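PDB 4PEV: membrane lipoprotein family protein, which binds adenosine and probably serves as the nucleoside-binding component of an ABC transporter at the cell membrane. Local coordinates for residues C[366-369]-C[370-373]. Residues are numbered along the deposited sequence; the frame is centred on the assembly and turned at random.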
loop_
_atom_site.group_PDB
_atom_site.type_symbol
_atom_site.label_atom_id
_atom_site.label_comp_id
_atom_site.label_asym_id
_atom_site.label_seq_id
_atom_site.Cartn_x
_atom_site.Cartn_y
_atom_site.Cartn_z
HETATM N N MSE C 366 15.947 13.148 3.185
HETATM C CA MSE C 366 16.040 13.734 4.524
HETATM C C MSE C 366 16.172 15.219 4.422
HETATM O O MSE C 366 15.726 15.956 5.306
HETATM C CB MSE C 366 17.259 13.212 5.278
HETATM C CG MSE C 366 17.216 11.711 5.558
HETATM SE SE MSE C 366 15.550 11.177 6.479
HETATM C CE MSE C 366 15.299 9.347 5.792
ATOM N N SER C 367 16.790 15.672 3.340
ATOM C CA SER C 367 16.914 17.086 3.068
ATOM C C SER C 367 15.537 17.694 2.893
ATOM O O SER C 367 15.253 18.728 3.476
ATOM C CB SER C 367 17.750 17.298 1.807
ATOM O OG SER C 367 18.010 18.658 1.586
ATOM N N GLN C 368 14.678 17.025 2.127
ATOM C CA GLN C 368 13.327 17.536 1.790
ATOM C C GLN C 368 12.303 17.423 2.931
ATOM O O GLN C 368 11.371 18.220 3.023
ATOM C CB GLN C 368 12.779 16.803 0.564
ATOM C CG GLN C 368 13.634 16.954 -0.689
ATOM C CD GLN C 368 13.329 18.225 -1.458
ATOM O OE1 GLN C 368 13.699 19.323 -1.056
ATOM N NE2 GLN C 368 12.640 18.077 -2.565
ATOM N N ARG C 369 12.471 16.416 3.778
ATOM C CA ARG C 369 11.666 16.272 4.979
ATOM C C ARG C 369 11.987 17.350 6.019
ATOM O O ARG C 369 11.101 17.763 6.765
ATOM C CB ARG C 369 11.907 14.903 5.589
ATOM C CG ARG C 369 11.426 13.756 4.716
ATOM C CD ARG C 369 11.498 12.441 5.471
ATOM N NE ARG C 369 11.159 11.299 4.635
ATOM C CZ ARG C 369 11.139 10.039 5.062
ATOM N NH1 ARG C 369 11.432 9.757 6.330
ATOM N NH2 ARG C 369 10.836 9.053 4.217
ATOM N N GLU C 370 13.255 17.768 6.101
ATOM C CA GLU C 370 13.632 18.950 6.894
ATOM C C GLU C 370 12.951 20.207 6.342
ATOM O O GLU C 370 12.497 21.032 7.107
ATOM C CB GLU C 370 15.154 19.164 6.910
ATOM C CG GLU C 370 15.940 18.201 7.806
ATOM C CD GLU C 370 17.419 18.047 7.400
ATOM O OE1 GLU C 370 17.855 18.697 6.418
ATOM O OE2 GLU C 370 18.153 17.258 8.050
ATOM N N LYS C 371 12.873 20.328 5.018
ATOM C CA LYS C 371 12.340 21.524 4.374
ATOM C C LYS C 371 10.829 21.629 4.339
ATOM O O LYS C 371 10.299 22.740 4.364
ATOM C CB LYS C 371 12.807 21.616 2.932
ATOM C CG LYS C 371 14.220 22.132 2.742
ATOM C CD LYS C 371 14.504 22.377 1.263
ATOM C CE LYS C 371 15.642 23.364 1.026
ATOM N NZ LYS C 371 16.974 22.701 1.097
ATOM N N TRP C 372 10.128 20.496 4.228
ATOM C CA TRP C 372 8.690 20.524 3.910
ATOM C C TRP C 372 7.765 19.779 4.857
ATOM O O TRP C 372 6.560 19.737 4.622
ATOM C CB TRP C 372 8.461 20.023 2.493
ATOM C CG TRP C 372 9.057 20.906 1.476
ATOM C CD1 TRP C 372 10.205 20.693 0.803
ATOM C CD2 TRP C 372 8.539 22.153 1.009
ATOM N NE1 TRP C 372 10.446 21.725 -0.069
ATOM C CE2 TRP C 372 9.436 22.638 0.039
ATOM C CE3 TRP C 372 7.401 22.904 1.312
ATOM C CZ2 TRP C 372 9.241 23.851 -0.636
ATOM C CZ3 TRP C 372 7.206 24.117 0.650
ATOM C CH2 TRP C 372 8.126 24.577 -0.316
ATOM N N ILE C 373 8.299 19.202 5.923
ATOM C CA ILE C 373 7.449 18.593 6.936
ATOM C C ILE C 373 7.765 19.267 8.271
ATOM O O ILE C 373 8.818 19.056 8.837
ATOM C CB ILE C 373 7.636 17.052 7.011
ATOM C CG1 ILE C 373 7.601 16.423 5.599
ATOM C CG2 ILE C 373 6.563 16.422 7.901
ATOM C CD1 ILE C 373 7.509 14.900 5.557
#
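The last turn of helix 358-372 is closed by backbone bonds that join Gln368 to Trp372 and Arg369 to Ile373, the residue at which the chain leaves helical geometry. Trp372 N gives its hydrogen to Gln368 O at 2.9 Å, and Ile373 N bonds to Arg369 O at 3.3 Å. The same carbonyl of Gln368 lies at the edge of the indole, near the ring plane, with CD1 of Trp372 3.5 Å from Gln368 O. Gln368 and Trp372 run side by side, their amide and ring planes almost perpendicular (89°). A bend at chi2 (-84°) turns the Gln368 amide so that its OE1 stands 4.2 Å from Trp372 NE1, while its NE2 bonds to Gln291 O. In this BMP-family binding protein the helix end packs on strand 293-299 and helix 159-181, in the lobe built round the mixed sheet and away from the adenosine pocket, and the Trp372 ring also meets that of Phe277. An alanine here would probably open a gap at the helix end and leave the Gln368 amide without its flanking indole. On the buried side of the turn, Arg369 extends alongside Ile373, and Arg369 CG lies 4.2 Å from Ile373 CD1. Its guanidinium, salt-bridged to Glu286 and bonded to the carbonyls of Ile294 and Ser334, has the CE methyl of selenomethionine Met366 over one face, offset toward the rim.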